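Local atomic coordinates of metallo-beta-lactamase FIM-1 (Pseudomonas aeruginosa, PDB entry 6V3Q), a protein that probably hydrolyses beta-lactam antibiotics to substituted beta-amino acids, as a zinc-dependent class B beta-lactamase of the bacterial periplasm. Residues A[18-23]-A[40-45]; A[44-49]-A[71-76]; A[136-141]-A[148-153]. All coordinates share one frame; numbering follows the deposited sequence.

Interaction 1: A[18-23]-A[40-45]; sequences GVWMHT and IVEKGD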
# COMPACT_ATOMS: atom_id res chain seq x y z
N GLY A 18 -14.22 -15.08 21.77
CA GLY A 18 -13.60 -16.28 21.24
C GLY A 18 -13.19 -16.21 19.78
O GLY A 18 -12.78 -17.23 19.22
N VAL A 19 -13.29 -15.04 19.15
CA VAL A 19 -12.98 -14.88 17.73
C VAL A 19 -12.09 -13.64 17.58
O VAL A 19 -12.53 -12.52 17.86
CB VAL A 19 -14.24 -14.75 16.87
CG1 VAL A 19 -13.87 -14.63 15.40
CG2 VAL A 19 -15.17 -15.93 17.10
N TRP A 20 -10.86 -13.84 17.14
CA TRP A 20 -9.90 -12.76 16.92
C TRP A 20 -9.59 -12.63 15.44
O TRP A 20 -9.57 -13.62 14.70
CB TRP A 20 -8.60 -13.00 17.69
CG TRP A 20 -8.80 -13.21 19.16
CD1 TRP A 20 -9.22 -14.34 19.77
CD2 TRP A 20 -8.57 -12.25 20.20
NE1 TRP A 20 -9.28 -14.16 21.13
CE2 TRP A 20 -8.88 -12.88 21.42
CE3 TRP A 20 -8.13 -10.92 20.22
CZ2 TRP A 20 -8.77 -12.22 22.65
CZ3 TRP A 20 -8.03 -10.27 21.44
CH2 TRP A 20 -8.34 -10.92 22.64
N MET A 21 -9.34 -11.40 15.00
CA MET A 21 -8.90 -11.11 13.64
C MET A 21 -7.43 -10.70 13.67
O MET A 21 -7.05 -9.80 14.42
CB MET A 21 -9.74 -9.99 13.02
CG MET A 21 -9.59 -9.86 11.51
SD MET A 21 -10.74 -8.67 10.78
CE MET A 21 -9.75 -7.19 10.73
N HIS A 22 -6.61 -11.38 12.88
CA HIS A 22 -5.21 -11.01 12.72
C HIS A 22 -5.00 -10.32 11.38
O HIS A 22 -5.53 -10.77 10.35
CB HIS A 22 -4.27 -12.21 12.87
CG HIS A 22 -4.39 -13.24 11.78
ND1 HIS A 22 -3.78 -13.09 10.55
CD2 HIS A 22 -5.00 -14.44 11.75
CE1 HIS A 22 -4.03 -14.15 9.80
NE2 HIS A 22 -4.77 -14.99 10.51
N THR A 23 -4.24 -9.23 11.40
CA THR A 23 -3.97 -8.42 10.22
C THR A 23 -2.47 -8.24 10.08
O THR A 23 -1.81 -7.77 11.02
CB THR A 23 -4.66 -7.05 10.32
OG1 THR A 23 -6.08 -7.23 10.43
CG2 THR A 23 -4.35 -6.21 9.09
N ILE A 40 -8.34 -16.09 14.28
CA ILE A 40 -7.98 -17.07 15.30
C ILE A 40 -9.24 -17.34 16.11
O ILE A 40 -9.81 -16.41 16.70
CB ILE A 40 -6.83 -16.59 16.20
CG1 ILE A 40 -5.60 -16.26 15.36
CG2 ILE A 40 -6.50 -17.66 17.23
CD1 ILE A 40 -5.17 -14.81 15.44
N VAL A 41 -9.68 -18.59 16.13
CA VAL A 41 -10.93 -18.98 16.77
C VAL A 41 -10.61 -19.89 17.94
O VAL A 41 -10.02 -20.97 17.75
CB VAL A 41 -11.89 -19.67 15.79
CG1 VAL A 41 -13.17 -20.08 16.51
CG2 VAL A 41 -12.20 -18.75 14.62
N GLU A 42 -11.00 -19.47 19.14
CA GLU A 42 -10.77 -20.28 20.33
C GLU A 42 -11.61 -21.55 20.30
O GLU A 42 -12.75 -21.56 19.82
CB GLU A 42 -11.10 -19.47 21.58
CG GLU A 42 -10.32 -18.17 21.71
CD GLU A 42 -10.73 -17.36 22.92
OE1 GLU A 42 -11.28 -17.95 23.87
OE2 GLU A 42 -10.50 -16.14 22.92
N LYS A 43 -11.04 -22.63 20.82
CA LYS A 43 -11.73 -23.92 20.89
C LYS A 43 -11.19 -24.65 22.12
O LYS A 43 -10.18 -25.35 22.06
CB LYS A 43 -11.54 -24.74 19.62
CG LYS A 43 -12.09 -26.15 19.67
CD LYS A 43 -12.32 -26.68 18.26
CE LYS A 43 -12.32 -28.20 18.22
NZ LYS A 43 -10.97 -28.73 17.88
N GLY A 44 -11.89 -24.47 23.25
CA GLY A 44 -11.42 -25.01 24.51
C GLY A 44 -10.11 -24.38 24.94
O GLY A 44 -10.02 -23.15 25.08
N ASP A 45 -9.09 -25.20 25.16
CA ASP A 45 -7.78 -24.72 25.57
C ASP A 45 -6.87 -24.38 24.40
O ASP A 45 -5.73 -23.95 24.62
CB ASP A 45 -7.10 -25.76 26.47
CG ASP A 45 -7.86 -26.01 27.75
OD1 ASP A 45 -8.63 -25.12 28.18
OD2 ASP A 45 -7.69 -27.09 28.35

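Interaction 2: A[44-49]-A[71-76]; sequences GDFSIL and KKPIRW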
# COMPACT_ATOMS: atom_id res chain seq x y z
N GLY A 44 -11.89 -24.47 23.25
CA GLY A 44 -11.42 -25.01 24.51
C GLY A 44 -10.11 -24.38 24.94
O GLY A 44 -10.02 -23.15 25.08
N ASP A 45 -9.09 -25.20 25.16
CA ASP A 45 -7.78 -24.72 25.57
C ASP A 45 -6.87 -24.38 24.40
O ASP A 45 -5.73 -23.95 24.62
CB ASP A 45 -7.10 -25.76 26.47
CG ASP A 45 -7.86 -26.01 27.75
OD1 ASP A 45 -8.63 -25.12 28.18
OD2 ASP A 45 -7.69 -27.09 28.35
N PHE A 46 -7.33 -24.57 23.17
CA PHE A 46 -6.50 -24.29 22.00
C PHE A 46 -7.27 -23.41 21.01
O PHE A 46 -8.34 -22.91 21.35
CB PHE A 46 -6.06 -25.60 21.35
CG PHE A 46 -5.39 -26.54 22.31
CD1 PHE A 46 -4.06 -26.37 22.66
CD2 PHE A 46 -6.09 -27.59 22.87
CE1 PHE A 46 -3.44 -27.23 23.55
CE2 PHE A 46 -5.48 -28.46 23.76
CZ PHE A 46 -4.16 -28.28 24.10
N SER A 47 -6.74 -23.22 19.81
CA SER A 47 -7.35 -22.28 18.88
C SER A 47 -7.14 -22.74 17.44
O SER A 47 -6.20 -23.49 17.14
CB SER A 47 -6.81 -20.87 19.08
OG SER A 47 -5.39 -20.84 18.98
N ILE A 48 -8.02 -22.29 16.56
CA ILE A 48 -8.00 -22.62 15.14
C ILE A 48 -7.58 -21.38 14.37
O ILE A 48 -8.08 -20.28 14.63
CB ILE A 48 -9.37 -23.13 14.67
CG1 ILE A 48 -9.79 -24.36 15.48
CG2 ILE A 48 -9.33 -23.46 13.18
CD1 ILE A 48 -11.27 -24.66 15.40
N LEU A 49 -6.66 -21.56 13.42
CA LEU A 49 -6.17 -20.46 12.60
C LEU A 49 -6.81 -20.53 11.22
O LEU A 49 -6.77 -21.57 10.56
CB LEU A 49 -4.64 -20.51 12.48
CG LEU A 49 -4.02 -19.47 11.55
CD1 LEU A 49 -4.26 -18.06 12.06
CD2 LEU A 49 -2.53 -19.72 11.35
N LYS A 71 -2.84 -17.61 25.41
CA LYS A 71 -2.70 -18.82 26.23
C LYS A 71 -3.58 -19.95 25.71
O LYS A 71 -4.04 -20.80 26.47
CB LYS A 71 -3.01 -18.53 27.70
CG LYS A 71 -2.12 -17.46 28.31
CD LYS A 71 -0.67 -17.90 28.34
CE LYS A 71 -0.44 -18.96 29.41
NZ LYS A 71 0.98 -19.43 29.45
N LYS A 72 -3.82 -19.95 24.40
CA LYS A 72 -4.59 -20.99 23.72
C LYS A 72 -3.87 -21.32 22.42
O LYS A 72 -4.18 -20.77 21.36
CB LYS A 72 -6.03 -20.53 23.46
CG LYS A 72 -6.87 -20.34 24.71
CD LYS A 72 -8.17 -19.62 24.39
CE LYS A 72 -9.08 -19.54 25.61
NZ LYS A 72 -9.65 -20.87 25.97
N PRO A 73 -2.88 -22.21 22.48
CA PRO A 73 -2.01 -22.42 21.32
C PRO A 73 -2.79 -22.92 20.11
O PRO A 73 -3.72 -23.73 20.23
CB PRO A 73 -1.01 -23.48 21.81
CG PRO A 73 -1.00 -23.32 23.30
CD PRO A 73 -2.42 -22.96 23.66
N ILE A 74 -2.40 -22.43 18.93
CA ILE A 74 -2.99 -22.90 17.69
C ILE A 74 -2.64 -24.37 17.49
O ILE A 74 -1.48 -24.76 17.61
CB ILE A 74 -2.51 -22.04 16.51
CG1 ILE A 74 -3.09 -20.63 16.59
CG2 ILE A 74 -2.86 -22.70 15.18
CD1 ILE A 74 -2.46 -19.65 15.63
N ARG A 75 -3.66 -25.19 17.22
CA ARG A 75 -3.45 -26.60 16.93
C ARG A 75 -3.94 -27.00 15.55
O ARG A 75 -3.48 -28.02 15.02
CB ARG A 75 -4.15 -27.47 17.98
CG ARG A 75 -3.37 -27.58 19.27
CD ARG A 75 -1.95 -28.05 19.00
NE ARG A 75 -1.07 -27.84 20.15
CZ ARG A 75 -0.96 -28.68 21.17
NH1 ARG A 75 -0.14 -28.40 22.17
NH2 ARG A 75 -1.67 -29.80 21.18
N TRP A 76 -4.85 -26.24 14.95
CA TRP A 76 -5.37 -26.55 13.63
C TRP A 76 -5.37 -25.28 12.79
O TRP A 76 -5.46 -24.17 13.32
CB TRP A 76 -6.78 -27.14 13.70
CG TRP A 76 -6.94 -28.18 14.76
CD1 TRP A 76 -6.75 -29.52 14.63
CD2 TRP A 76 -7.29 -27.95 16.14
NE1 TRP A 76 -6.97 -30.15 15.83
CE2 TRP A 76 -7.30 -29.21 16.77
CE3 TRP A 76 -7.60 -26.81 16.88
CZ2 TRP A 76 -7.61 -29.36 18.12
CZ3 TRP A 76 -7.91 -26.96 18.23
CH2 TRP A 76 -7.91 -28.22 18.83

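Interaction 3: A[136-141]-A[148-153]; sequences LVIFDP and DNIVVG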
# COMPACT_ATOMS: atom_id res chain seq x y z
N LEU A 136 -16.30 -23.99 13.37
CA LEU A 136 -16.26 -23.45 12.02
C LEU A 136 -17.09 -24.33 11.09
O LEU A 136 -17.07 -25.56 11.19
CB LEU A 136 -14.82 -23.36 11.49
CG LEU A 136 -13.64 -22.76 12.26
CD1 LEU A 136 -12.43 -22.63 11.34
CD2 LEU A 136 -13.96 -21.42 12.90
N VAL A 137 -17.83 -23.69 10.19
CA VAL A 137 -18.37 -24.37 9.02
C VAL A 137 -17.54 -23.94 7.82
O VAL A 137 -17.51 -22.76 7.47
CB VAL A 137 -19.86 -24.06 8.81
CG1 VAL A 137 -20.33 -24.64 7.48
CG2 VAL A 137 -20.69 -24.63 9.94
N ILE A 138 -16.83 -24.89 7.23
CA ILE A 138 -16.04 -24.64 6.03
C ILE A 138 -16.91 -24.97 4.83
O ILE A 138 -17.40 -26.10 4.70
CB ILE A 138 -14.74 -25.46 6.03
CG1 ILE A 138 -13.90 -25.11 7.26
CG2 ILE A 138 -13.96 -25.20 4.75
CD1 ILE A 138 -12.79 -26.10 7.55
N PHE A 139 -17.11 -23.98 3.96
CA PHE A 139 -18.07 -24.07 2.87
C PHE A 139 -17.36 -23.82 1.54
O PHE A 139 -16.51 -22.94 1.44
CB PHE A 139 -19.20 -23.06 3.07
CG PHE A 139 -20.24 -23.07 2.00
CD1 PHE A 139 -21.12 -24.14 1.88
CD2 PHE A 139 -20.36 -22.02 1.11
CE1 PHE A 139 -22.09 -24.16 0.89
CE2 PHE A 139 -21.33 -22.03 0.12
CZ PHE A 139 -22.19 -23.10 0.01
N ASP A 140 -17.72 -24.62 0.53
CA ASP A 140 -17.14 -24.51 -0.80
C ASP A 140 -18.18 -23.93 -1.76
O ASP A 140 -19.11 -24.65 -2.17
CB ASP A 140 -16.67 -25.88 -1.29
CG ASP A 140 -16.07 -25.83 -2.69
OD1 ASP A 140 -15.70 -24.73 -3.16
OD2 ASP A 140 -15.97 -26.89 -3.34
N PRO A 141 -18.08 -22.66 -2.14
CA PRO A 141 -19.11 -22.04 -2.98
C PRO A 141 -18.85 -22.12 -4.48
O PRO A 141 -19.69 -21.64 -5.25
CB PRO A 141 -19.06 -20.58 -2.51
CG PRO A 141 -17.61 -20.36 -2.20
CD PRO A 141 -17.07 -21.69 -1.70
N ASP A 148 -10.28 -22.24 -6.58
CA ASP A 148 -10.23 -23.08 -5.39
C ASP A 148 -10.70 -22.40 -4.12
O ASP A 148 -10.64 -23.01 -3.05
CB ASP A 148 -8.80 -23.59 -5.18
CG ASP A 148 -7.80 -22.46 -5.02
OD1 ASP A 148 -7.77 -21.57 -5.89
OD2 ASP A 148 -7.06 -22.45 -4.02
N ASN A 149 -11.16 -21.15 -4.19
CA ASN A 149 -11.46 -20.41 -2.97
C ASN A 149 -12.61 -21.05 -2.20
O ASN A 149 -13.59 -21.51 -2.79
CB ASN A 149 -11.78 -18.94 -3.28
CG ASN A 149 -12.87 -18.76 -4.33
OD1 ASN A 149 -12.98 -17.69 -4.93
ND2 ASN A 149 -13.69 -19.79 -4.55
N ILE A 150 -12.46 -21.08 -0.88
CA ILE A 150 -13.50 -21.54 0.03
C ILE A 150 -13.70 -20.46 1.09
O ILE A 150 -12.89 -19.55 1.24
CB ILE A 150 -13.15 -22.89 0.69
CG1 ILE A 150 -11.86 -22.77 1.50
CG2 ILE A 150 -13.01 -23.99 -0.37
CD1 ILE A 150 -11.49 -24.02 2.26
N VAL A 151 -14.80 -20.58 1.84
CA VAL A 151 -15.11 -19.63 2.90
C VAL A 151 -15.29 -20.38 4.21
O VAL A 151 -15.49 -21.60 4.24
CB VAL A 151 -16.37 -18.79 2.58
CG1 VAL A 151 -16.22 -18.11 1.23
CG2 VAL A 151 -17.62 -19.66 2.63
N VAL A 152 -15.22 -19.63 5.31
CA VAL A 152 -15.42 -20.16 6.65
C VAL A 152 -16.51 -19.35 7.33
O VAL A 152 -16.44 -18.12 7.36
CB VAL A 152 -14.12 -20.13 7.48
CG1 VAL A 152 -14.40 -20.50 8.93
CG2 VAL A 152 -13.08 -21.06 6.89
N GLY A 153 -17.50 -20.03 7.88
CA GLY A 153 -18.58 -19.39 8.61
C GLY A 153 -18.56 -19.78 10.07
O GLY A 153 -18.13 -20.88 10.43

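Interaction 1: A[18-23]-A[40-45]
The indole edge of Trp20 meets the carboxylate of Glu42 almost in one plane, the two flat groups being turned only 21° apart, and Ile40 O lies at the same ring's edge. The imidazole of His22 is likewise met at its edge, where Ile40 CD1 comes within 3.7 Å of His22 CD2. These groups sit on an antiparallel beta hairpin, strands 19-27 and 33-43, within the N-terminal sheet of the metallo-beta-lactamase fold. Trp20 and Ile40 form a hydrogen-bonded pair, Trp20 N reaching Ile40 O at 2.8 Å and Ile40 N returning a bond to Trp20 O. On the other face Val19 and Val41, the neighbouring non-hydrogen-bonded pair, offer the compact branched side chains that suit a buried strand. Around Ile40, helix 56-68 covers the face through Ile62 and Trp65, and Trp65 also meets the Trp20 ring edge-to-face. Gly18 suits the positive phi before the strand, where a CB would press on the preceding carbonyl; Glu42 CD packs 3.5 Å from Gly18 CA, and Gly18 O accepts from Glu42 N. Glu42, extended beyond CG (chi2 177°), brings its carboxylate up to the indole N-H, and Glu42 OE2 takes Trp20 NE1 on its anti lone pair at 2.9 Å.

Interaction 2: A[44-49]-A[71-76]
Lys72 is met first from the 44-49 side: its aliphatic stem runs past Asp45 O, and a bend at its last torsion (chi4 -71°) turns the ammonium group to Gly44 O, as a hydrogen bond so short that its exact length is doubtful. A long flexible side chain suits this partly exposed place, its carbons packing along the backbone before the ammonium turns to a carbonyl. A weak, long ion pair with Glu42 adds to its surroundings. Lys72 O in turn accepts from the hydroxyl of Ser47, whose OG lies 2.7 Å away; with OG between its backbone N and carbonyl carbon (chi1 55°), the buried hydroxyl is directed across to the 71-76 segment and is satisfied there.

Pro73, whose nitrogen has no hydrogen to give, contributes its carbonyl instead. Pro73 O takes a weak bond from Ser47 N and lies at the edge of the Phe46 ring. Ile74 pairs with Ser47 and turns its branched chain inward, Ile74 CG2 touching Leu49 CB at 3.9 Å, while helix 56-68 covers this face through Ile62.

Arg75 N bonds to Ser47 O at 3.1 Å. Farther out, one face of its guanidinium receives the rim of the Phe46 ring, Phe46 CE1 lying over the centre of the group, 3.7 Å from Arg75 CZ, the planes 32° apart; the partly exposed aromatic thus gains cover from a residue that remains at the surface.

Trp76 brings its broad ring to Ile48, Trp76 CE3 standing 3.6 Å from Ile48 CG1, and Trp76 CZ3 also reaches Phe46 CB. Trp76 O accepts from Leu49 N at 2.9 Å. Between the Ser47-Ile74 and Ile48-Trp76 bridges the register slips by one residue, a beta bulge in the parallel pairing of a beta-alpha-beta crossover, strand 46-50, helix 56-68 and strand 74-78.

Interaction 3: A[136-141]-A[148-153]
Val137 and Gly153 exchange two backbone hydrogen bonds, Val137 N to Gly153 O and Gly153 N to Val137 O, both 2.8 Å. Phe139 and Val151 repeat the exchange: Phe139 N reaches Val151 O at 2.9 Å, and Val151 N reaches Phe139 O at an N-H...O angle of 174°. Between these pairs Ile138 and Val152 form the non-hydrogen-bonded pair; Ile138 bonds through its backbone to Thr130, and Val152 to Phe161, on the flanking strands.

The side chains are mainly apolar, as suits a buried hairpin. Leu136 CD1 meets Val152 CG1 at 3.8 Å, and Ile138 CG2 meets Ile150 CD1 at 3.7 Å. With CG opposite the backbone N (chi1 -180°), Phe139 lies side by side with Val151, and Val151 CG2 lies at the ring edge, 3.9 Å from Phe139 CD2.

At the turn end Asp140 OD1 accepts weakly from Gly142 N, Asn149 holds the connecting loop through ND2 to Gly142 O and OD1 to Thr146 N, and Asp148 OD2 joins this end to Ser106 OG and Ala82 N. Lying beside zinc ligands His81 and His145, these bonds are consistent with second-shell positioning of the metal site.

In the fold
From the N terminus, interaction 1 comes first, closing the hairpin of strands 19-27 and 33-43. Its second segment runs into the first segment of interaction 2, and a probable Val41 O to Ile48 N hydrogen bond continues the sheet from one contact to the next. Interaction 2 then closes a longer loop around helix 56-68. Interactions 1 and 2 overlap at Gly44 and Asp45, neither enclosing the other, and interaction 3 follows both in series as a short hairpin in the second, five-stranded sheet. Leu136 joins the sheets, packing on Val41 of interaction 1 and on Ile48 of interaction 2.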